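Local coordinates for beta-N-acetylhexosaminidase (Streptomyces plicatus, PDB 1JAK), which probably removes terminal N-acetylhexosamine residues from glycans as a family 20 glycoside hydrolase that works by substrate-assisted catalysis, at residues P23-P31 with Y485-A493; G416-Y424 with F503-W511. All blocks are in the same frame, centred on the assembly; numbering follows the deposited sequence.

Contact 1: residues P23-P31 with Y485-A493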
loop_
_atom_site.group_PDB
_atom_site.type_symbol
_atom_site.label_atom_id
_atom_site.label_comp_id
_atom_site.label_asym_id
_atom_site.label_seq_id
_atom_site.Cartn_x
_atom_site.Cartn_y
_atom_site.Cartn_z
ATOM N N PRO A 23 12.976 -18.184 -14.775
ATOM C CA PRO A 23 11.903 -19.173 -14.632
ATOM C C PRO A 23 10.524 -18.532 -14.535
ATOM O O PRO A 23 10.361 -17.482 -13.917
ATOM C CB PRO A 23 12.295 -19.919 -13.358
ATOM C CG PRO A 23 13.793 -19.860 -13.398
ATOM C CD PRO A 23 14.041 -18.423 -13.787
ATOM N N LEU A 24 9.536 -19.177 -15.145
ATOM C CA LEU A 24 8.168 -18.672 -15.153
ATOM C C LEU A 24 7.569 -18.477 -13.761
ATOM O O LEU A 24 6.683 -17.645 -13.576
ATOM C CB LEU A 24 7.275 -19.614 -15.970
ATOM C CG LEU A 24 5.828 -19.189 -16.235
ATOM C CD1 LEU A 24 5.809 -17.920 -17.079
ATOM C CD2 LEU A 24 5.084 -20.313 -16.954
ATOM N N ASP A 25 8.057 -19.235 -12.783
ATOM C CA ASP A 25 7.534 -19.140 -11.421
ATOM C C ASP A 25 8.290 -18.146 -10.548
ATOM O O ASP A 25 7.889 -17.886 -9.411
ATOM C CB ASP A 25 7.600 -20.507 -10.741
ATOM C CG ASP A 25 9.019 -20.891 -10.356
ATOM O OD1 ASP A 25 9.880 -20.974 -11.254
ATOM O OD2 ASP A 25 9.279 -21.103 -9.152
ATOM N N ARG A 26 9.379 -17.593 -11.066
ATOM C CA ARG A 26 10.187 -16.671 -10.280
ATOM C C ARG A 26 9.642 -15.250 -10.247
ATOM O O ARG A 26 10.252 -14.323 -10.782
ATOM C CB ARG A 26 11.630 -16.682 -10.794
ATOM C CG ARG A 26 12.633 -16.017 -9.862
ATOM C CD ARG A 26 14.027 -16.587 -10.083
ATOM N NE ARG A 26 14.073 -18.013 -9.765
ATOM C CZ ARG A 26 15.139 -18.788 -9.938
ATOM N NH1 ARG A 26 16.260 -18.281 -10.435
ATOM N NH2 ARG A 26 15.084 -20.073 -9.617
ATOM N N VAL A 27 8.489 -15.087 -9.605
ATOM C CA VAL A 27 7.861 -13.775 -9.487
ATOM C C VAL A 27 7.246 -13.613 -8.099
ATOM O O VAL A 27 6.953 -14.597 -7.416
ATOM C CB VAL A 27 6.747 -13.580 -10.543
ATOM C CG1 VAL A 27 7.257 -13.951 -11.929
ATOM C CG2 VAL A 27 5.546 -14.404 -10.186
ATOM N N ILE A 28 7.057 -12.364 -7.687
ATOM C CA ILE A 28 6.464 -12.062 -6.389
ATOM C C ILE A 28 5.333 -11.073 -6.630
ATOM O O ILE A 28 5.534 -10.054 -7.288
ATOM C CB ILE A 28 7.485 -11.402 -5.430
ATOM C CG1 ILE A 28 8.662 -12.346 -5.175
ATOM C CG2 ILE A 28 6.802 -11.049 -4.109
ATOM C CD1 ILE A 28 9.804 -11.706 -4.394
ATOM N N PRO A 29 4.127 -11.359 -6.112
ATOM C CA PRO A 29 3.728 -12.534 -5.322
ATOM C C PRO A 29 3.775 -13.837 -6.120
ATOM O O PRO A 29 3.658 -13.835 -7.344
ATOM C CB PRO A 29 2.291 -12.207 -4.912
ATOM C CG PRO A 29 2.260 -10.712 -4.895
ATOM C CD PRO A 29 3.048 -10.357 -6.130
ATOM N N ALA A 30 3.939 -14.953 -5.420
ATOM C CA ALA A 30 3.948 -16.252 -6.082
ATOM C C ALA A 30 2.580 -16.408 -6.751
ATOM O O ALA A 30 1.549 -16.180 -6.121
ATOM C CB ALA A 30 4.156 -17.357 -5.051
ATOM N N PRO A 31 2.548 -16.776 -8.042
ATOM C CA PRO A 31 1.246 -16.935 -8.700
ATOM C C PRO A 31 0.527 -18.186 -8.194
ATOM O O PRO A 31 1.169 -19.148 -7.765
ATOM C CB PRO A 31 1.612 -17.044 -10.183
ATOM C CG PRO A 31 2.920 -16.323 -10.277
ATOM C CD PRO A 31 3.637 -16.790 -9.032
ATOM N N TYR A 485 10.884 -18.806 -1.093
ATOM C CA TYR A 485 10.548 -17.402 -1.311
ATOM C C TYR A 485 11.816 -16.550 -1.367
ATOM O O TYR A 485 11.935 -15.658 -2.209
ATOM C CB TYR A 485 9.650 -16.865 -0.188
ATOM C CG TYR A 485 9.441 -15.364 -0.271
ATOM C CD1 TYR A 485 8.641 -14.806 -1.270
ATOM C CD2 TYR A 485 10.100 -14.498 0.604
ATOM C CE1 TYR A 485 8.504 -13.423 -1.400
ATOM C CE2 TYR A 485 9.972 -13.107 0.482
ATOM C CZ TYR A 485 9.175 -12.582 -0.523
ATOM O OH TYR A 485 9.061 -11.219 -0.673
ATOM N N LYS A 486 12.761 -16.821 -0.470
ATOM C CA LYS A 486 13.987 -16.036 -0.431
ATOM C C LYS A 486 14.754 -16.081 -1.745
ATOM O O LYS A 486 15.507 -15.156 -2.056
ATOM C CB LYS A 486 14.890 -16.481 0.727
ATOM C CG LYS A 486 15.535 -17.843 0.572
ATOM C CD LYS A 486 16.349 -18.174 1.818
ATOM C CE LYS A 486 17.045 -19.520 1.693
ATOM N NZ LYS A 486 17.825 -19.842 2.919
ATOM N N VAL A 487 14.564 -17.147 -2.519
ATOM C CA VAL A 487 15.239 -17.259 -3.808
ATOM C C VAL A 487 14.568 -16.317 -4.801
ATOM O O VAL A 487 15.236 -15.684 -5.618
ATOM C CB VAL A 487 15.185 -18.699 -4.359
ATOM C CG1 VAL A 487 15.780 -18.739 -5.761
ATOM C CG2 VAL A 487 15.953 -19.633 -3.437
ATOM N N ARG A 488 13.243 -16.230 -4.728
ATOM C CA ARG A 488 12.497 -15.344 -5.612
ATOM C C ARG A 488 12.768 -13.892 -5.221
ATOM O O ARG A 488 12.797 -13.006 -6.077
ATOM C CB ARG A 488 10.998 -15.658 -5.539
ATOM C CG ARG A 488 10.638 -16.991 -6.199
ATOM C CD ARG A 488 9.133 -17.236 -6.273
ATOM N NE ARG A 488 8.560 -17.679 -5.002
ATOM C CZ ARG A 488 7.722 -16.957 -4.264
ATOM N NH1 ARG A 488 7.354 -15.745 -4.663
ATOM N NH2 ARG A 488 7.240 -17.452 -3.130
ATOM N N LEU A 489 12.978 -13.651 -3.930
ATOM C CA LEU A 489 13.270 -12.297 -3.466
ATOM C C LEU A 489 14.695 -11.929 -3.870
ATOM O O LEU A 489 14.958 -10.809 -4.307
ATOM C CB LEU A 489 13.121 -12.200 -1.941
ATOM C CG LEU A 489 13.302 -10.801 -1.334
ATOM C CD1 LEU A 489 12.245 -9.852 -1.893
ATOM C CD2 LEU A 489 13.185 -10.881 0.186
ATOM N N ALA A 490 15.615 -12.878 -3.730
ATOM C CA ALA A 490 17.008 -12.643 -4.091
ATOM C C ALA A 490 17.121 -12.225 -5.553
ATOM O O ALA A 490 17.967 -11.405 -5.913
ATOM C CB ALA A 490 17.829 -13.907 -3.856
ATOM N N ALA A 491 16.254 -12.791 -6.384
ATOM C CA ALA A 491 16.251 -12.513 -7.815
ATOM C C ALA A 491 15.904 -11.069 -8.164
ATOM O O ALA A 491 16.176 -10.616 -9.277
ATOM C CB ALA A 491 15.286 -13.456 -8.516
ATOM N N GLN A 492 15.310 -10.347 -7.218
ATOM C CA GLN A 492 14.925 -8.959 -7.465
ATOM C C GLN A 492 16.105 -7.988 -7.461
ATOM O O GLN A 492 16.018 -6.909 -8.040
ATOM C CB GLN A 492 13.907 -8.492 -6.418
ATOM C CG GLN A 492 12.686 -9.388 -6.248
ATOM C CD GLN A 492 11.933 -9.624 -7.542
ATOM O OE1 GLN A 492 11.623 -8.686 -8.278
ATOM N NE2 GLN A 492 11.622 -10.883 -7.821
ATOM N N ALA A 493 17.202 -8.372 -6.813
ATOM C CA ALA A 493 18.381 -7.511 -6.705
ATOM C C ALA A 493 18.790 -6.770 -7.982
ATOM O O ALA A 493 18.884 -5.542 -7.988
ATOM C CB ALA A 493 19.563 -8.315 -6.167
HETATM O O HOH W 1 10.426 -11.992 -9.997
#
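Arg488, on helix 482-490, reaches across to Val27 and Ala30 of the loop 23-31 and makes the polar part of this contact. Its NH1 gives a bent hydrogen bond to Val27 O (3.0 Å, 139° at the hydrogen), with the oxygen tilted out of the guanidinium plane. The same NH1 forms a salt bridge to Glu471, and Glu471 also accepts from Ala30 N. Arginine and loop thus share one carboxylate oxygen, Glu471 OE1. The bend at chi3 (-78°) turns the guanidinium off the line of the chain toward Val27 O and Ala30. Ala30 CB lies over one face of the guanidinium, 3.6 Å from Arg488 NH2, and Arg488 CD packs 3.4 Å from Asp25 O. An alanine in place of Arg488 would be likely to leave Val27 O without this donor and Glu471 without this cation, and to open a gap beside Ala30.

Apolar packing centres on Ile28. Its CD1 sits 3.7 Å from Tyr485 CE1 and 3.6 Å from Leu489 CA. Gln492 closes the far side, and its NE2 bonds almost straight to Arg488 O, one turn back. Outside this core, Arg26 CD rests on Ala491 CB at 3.7 Å. The Arg26 guanidinium lies between Val487 CG1 on one face and Pro23 CG on the other.

The contact joins the N-terminal, non-catalytic domain of a family 20 enzyme to a helix that follows the last strand of the alpha/beta barrel.

Contact 2: residues G416-Y424 with F503-W511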
loop_
_atom_site.group_PDB
_atom_site.type_symbol
_atom_site.label_atom_id
_atom_site.label_comp_id
_atom_site.label_asym_id
_atom_site.label_seq_id
_atom_site.Cartn_x
_atom_site.Cartn_y
_atom_site.Cartn_z
ATOM N N GLY A 416 10.865 -4.077 18.638
ATOM C CA GLY A 416 11.928 -5.048 18.465
ATOM C C GLY A 416 12.469 -4.899 17.057
ATOM O O GLY A 416 12.172 -3.914 16.385
ATOM N N TYR A 417 13.259 -5.867 16.608
ATOM C CA TYR A 417 13.825 -5.817 15.265
ATOM C C TYR A 417 13.033 -6.727 14.346
ATOM O O TYR A 417 12.483 -7.738 14.778
ATOM C CB TYR A 417 15.300 -6.214 15.312
ATOM C CG TYR A 417 16.093 -5.234 16.134
ATOM C CD1 TYR A 417 16.154 -3.894 15.764
ATOM C CD2 TYR A 417 16.702 -5.617 17.329
ATOM C CE1 TYR A 417 16.790 -2.953 16.560
ATOM C CE2 TYR A 417 17.348 -4.678 18.138
ATOM C CZ TYR A 417 17.382 -3.347 17.745
ATOM O OH TYR A 417 17.998 -2.398 18.530
ATOM N N VAL A 418 12.965 -6.359 13.072
ATOM C CA VAL A 418 12.194 -7.143 12.123
ATOM C C VAL A 418 12.964 -7.410 10.840
ATOM O O VAL A 418 12.972 -6.585 9.926
ATOM C CB VAL A 418 10.865 -6.422 11.788
ATOM C CG1 VAL A 418 10.025 -7.268 10.836
ATOM C CG2 VAL A 418 10.090 -6.145 13.077
ATOM N N GLU A 419 13.631 -8.560 10.785
ATOM C CA GLU A 419 14.376 -8.932 9.591
ATOM C C GLU A 419 13.401 -9.401 8.521
ATOM O O GLU A 419 12.196 -9.515 8.758
ATOM C CB GLU A 419 15.398 -10.033 9.895
ATOM C CG GLU A 419 16.840 -9.530 10.017
ATOM C CD GLU A 419 17.485 -9.203 8.671
ATOM O OE1 GLU A 419 16.790 -9.263 7.635
ATOM O OE2 GLU A 419 18.696 -8.886 8.653
ATOM N N VAL A 420 13.933 -9.676 7.341
ATOM C CA VAL A 420 13.113 -10.099 6.219
ATOM C C VAL A 420 12.299 -11.367 6.467
ATOM O O VAL A 420 11.116 -11.415 6.139
ATOM C CB VAL A 420 13.984 -10.274 4.966
ATOM C CG1 VAL A 420 13.115 -10.620 3.764
ATOM C CG2 VAL A 420 14.759 -8.987 4.709
ATOM N N GLN A 421 12.908 -12.392 7.054
ATOM C CA GLN A 421 12.154 -13.616 7.297
ATOM C C GLN A 421 10.987 -13.395 8.251
ATOM O O GLN A 421 9.880 -13.861 7.995
ATOM C CB GLN A 421 13.050 -14.740 7.833
ATOM C CG GLN A 421 12.254 -16.013 8.119
ATOM C CD GLN A 421 13.114 -17.218 8.457
ATOM O OE1 GLN A 421 14.337 -17.122 8.566
ATOM N NE2 GLN A 421 12.469 -18.365 8.628
ATOM N N ARG A 422 11.219 -12.677 9.345
ATOM C CA ARG A 422 10.144 -12.434 10.303
ATOM C C ARG A 422 8.960 -11.718 9.654
ATOM O O ARG A 422 7.802 -12.034 9.924
ATOM C CB ARG A 422 10.643 -11.602 11.492
ATOM C CG ARG A 422 9.570 -11.400 12.563
ATOM C CD ARG A 422 10.051 -10.531 13.714
ATOM N NE ARG A 422 9.050 -10.445 14.778
ATOM C CZ ARG A 422 8.764 -11.434 15.620
ATOM N NH1 ARG A 422 9.405 -12.595 15.529
ATOM N NH2 ARG A 422 7.837 -11.266 16.553
ATOM N N SER A 423 9.254 -10.756 8.787
ATOM C CA SER A 423 8.207 -9.996 8.120
ATOM C C SER A 423 7.342 -10.856 7.199
ATOM O O SER A 423 6.149 -10.606 7.045
ATOM C CB SER A 423 8.834 -8.854 7.314
ATOM O OG SER A 423 7.840 -8.040 6.721
ATOM N N TYR A 424 7.950 -11.882 6.612
ATOM C CA TYR A 424 7.270 -12.771 5.668
ATOM C C TYR A 424 6.706 -14.072 6.230
ATOM O O TYR A 424 5.633 -14.524 5.822
ATOM C CB TYR A 424 8.248 -13.133 4.539
ATOM C CG TYR A 424 7.751 -14.190 3.569
ATOM C CD1 TYR A 424 6.917 -13.849 2.505
ATOM C CD2 TYR A 424 8.114 -15.531 3.719
ATOM C CE1 TYR A 424 6.455 -14.813 1.610
ATOM C CE2 TYR A 424 7.653 -16.511 2.828
ATOM C CZ TYR A 424 6.827 -16.142 1.776
ATOM O OH TYR A 424 6.381 -17.089 0.880
ATOM N N PHE A 503 17.822 -0.717 -1.377
ATOM C CA PHE A 503 17.196 -1.713 -0.524
ATOM C C PHE A 503 18.220 -2.290 0.435
ATOM O O PHE A 503 19.422 -2.251 0.172
ATOM C CB PHE A 503 16.582 -2.849 -1.359
ATOM C CG PHE A 503 17.591 -3.675 -2.120
ATOM C CD1 PHE A 503 18.146 -3.205 -3.307
ATOM C CD2 PHE A 503 17.978 -4.928 -1.650
ATOM C CE1 PHE A 503 19.072 -3.971 -4.018
ATOM C CE2 PHE A 503 18.906 -5.704 -2.353
ATOM C CZ PHE A 503 19.453 -5.224 -3.539
ATOM N N TYR A 504 17.729 -2.815 1.551
ATOM C CA TYR A 504 18.578 -3.422 2.562
ATOM C C TYR A 504 18.995 -4.815 2.096
ATOM O O TYR A 504 18.148 -5.681 1.869
ATOM C CB TYR A 504 17.806 -3.517 3.879
ATOM C CG TYR A 504 18.440 -4.401 4.928
ATOM C CD1 TYR A 504 19.691 -4.096 5.464
ATOM C CD2 TYR A 504 17.772 -5.528 5.409
ATOM C CE1 TYR A 504 20.262 -4.892 6.459
ATOM C CE2 TYR A 504 18.334 -6.329 6.406
ATOM C CZ TYR A 504 19.577 -6.004 6.925
ATOM O OH TYR A 504 20.133 -6.788 7.914
ATOM N N ARG A 505 20.299 -5.023 1.946
ATOM C CA ARG A 505 20.815 -6.315 1.509
ATOM C C ARG A 505 20.907 -7.275 2.690
ATOM O O ARG A 505 21.994 -7.583 3.187
ATOM C CB ARG A 505 22.186 -6.142 0.853
ATOM C CG ARG A 505 22.138 -5.423 -0.493
ATOM C CD ARG A 505 23.535 -5.273 -1.076
ATOM N NE ARG A 505 24.186 -6.569 -1.247
ATOM C CZ ARG A 505 23.998 -7.375 -2.287
ATOM N NH1 ARG A 505 23.175 -7.021 -3.268
ATOM N NH2 ARG A 505 24.626 -8.543 -2.341
ATOM N N SER A 506 19.748 -7.746 3.129
ATOM C CA SER A 506 19.663 -8.661 4.257
ATOM C C SER A 506 20.529 -9.899 4.100
ATOM O O SER A 506 20.540 -10.533 3.047
ATOM C CB SER A 506 18.218 -9.103 4.467
ATOM O OG SER A 506 18.148 -10.099 5.471
ATOM N N PRO A 507 21.265 -10.265 5.159
ATOM C CA PRO A 507 22.119 -11.453 5.084
ATOM C C PRO A 507 21.297 -12.744 5.014
ATOM O O PRO A 507 21.837 -13.814 4.725
ATOM C CB PRO A 507 22.960 -11.351 6.357
ATOM C CG PRO A 507 22.035 -10.654 7.313
ATOM C CD PRO A 507 21.429 -9.575 6.450
ATOM N N GLN A 508 19.995 -12.637 5.274
ATOM C CA GLN A 508 19.107 -13.802 5.237
ATOM C C GLN A 508 18.722 -14.172 3.808
ATOM O O GLN A 508 18.184 -15.252 3.564
ATOM C CB GLN A 508 17.811 -13.530 6.008
ATOM C CG GLN A 508 17.971 -13.055 7.442
ATOM C CD GLN A 508 16.628 -12.912 8.134
ATOM O OE1 GLN A 508 15.651 -12.479 7.523
ATOM N NE2 GLN A 508 16.573 -13.271 9.416
ATOM N N VAL A 509 18.995 -13.271 2.873
ATOM C CA VAL A 509 18.641 -13.477 1.471
ATOM C C VAL A 509 19.874 -13.682 0.591
ATOM O O VAL A 509 20.812 -12.891 0.635
ATOM C CB VAL A 509 17.844 -12.263 0.947
ATOM C CG1 VAL A 509 17.431 -12.485 -0.498
ATOM C CG2 VAL A 509 16.625 -12.027 1.830
ATOM N N PRO A 510 19.880 -14.750 -0.229
ATOM C CA PRO A 510 21.001 -15.063 -1.123
ATOM C C PRO A 510 20.950 -14.262 -2.423
ATOM O O PRO A 510 20.812 -14.829 -3.507
ATOM C CB PRO A 510 20.830 -16.559 -1.356
ATOM C CG PRO A 510 19.346 -16.692 -1.430
ATOM C CD PRO A 510 18.857 -15.811 -0.284
ATOM N N TRP A 511 21.083 -12.946 -2.293
ATOM C CA TRP A 511 21.024 -12.011 -3.415
ATOM C C TRP A 511 21.713 -12.430 -4.709
ATOM O O TRP A 511 22.859 -12.874 -4.702
ATOM C CB TRP A 511 21.566 -10.653 -2.971
ATOM C CG TRP A 511 20.848 -10.131 -1.774
ATOM C CD1 TRP A 511 21.328 -10.048 -0.498
ATOM C CD2 TRP A 511 19.492 -9.679 -1.725
ATOM N NE1 TRP A 511 20.353 -9.571 0.345
ATOM C CE2 TRP A 511 19.215 -9.338 -0.383
ATOM C CE3 TRP A 511 18.482 -9.531 -2.685
ATOM C CZ2 TRP A 511 17.967 -8.858 0.026
ATOM C CZ3 TRP A 511 17.240 -9.055 -2.280
ATOM C CH2 TRP A 511 16.994 -8.722 -0.934
HETATM O O HOH W 2 13.892 -13.040 11.070
#
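Glu419 holds the N-cap position of helix 420-424 and points its carboxylate into the loop 503-511, where Ser506 begins an ST turn. Chi1 of Glu419 is -103°, off the staggered positions, and the chain bends at chi2. This folds the carboxylate back over the start of its own helix. OE1 takes two bonds. Val420 N reaches its anti lone pair, and Ser506 OG donates to Glu419 OE1 on the syn side at 2.7 Å, out of the carboxylate plane. Glu419 OE2 accepts from Tyr504 OH at 2.6 Å, with the hydroxyl above the carboxylate plane. Both oxygens are therefore gripped, which should fix the rotation of the group.

Ser506 OG stands anti to the backbone N (chi1 174°). From there it donates to Glu419 and also accepts from Gln508 N, closing the ST turn. Its CB presses on Val420 CG2 at 3.5 Å, tighter than usual. Val420 CG1 faces Val509 CG2 more loosely, at 4.2 Å.

Gln508 runs extended beyond CG, and its amide stacks on the Glu419 carboxylate, the planes 30° apart. NE2 gives a hydrogen bond to a water, which also takes a weak one from Arg422 N. Gln508 OE1 turns to the first turn of the helix and accepts from Gln421 N at 2.8 Å, nearly straight and in the carbonyl plane.

Contacts 1 and 2 lie about 15 Å apart between centres and touch through helix 482-490. Leu489 CD2 of contact 1 packs 3.6 Å from Val420 CG1 of contact 2. The rings of Tyr485 and Tyr424 stack. Glu471 ties the two together: one oxygen pairs with Arg488, the other bonds to Tyr424 OH. Along the chain the segments alternate: the C-terminal part supplies 485-493 to meet the N-terminal loop and 503-511 to meet segment 416-424. Neither contact includes an inhibitor-pocket residue. Contact 2 is closer in sequence: Leu412 and Trp414 of the pocket come just before Gly416, and Val418 pairs by backbone with Lys403, next to pocket residue Met402.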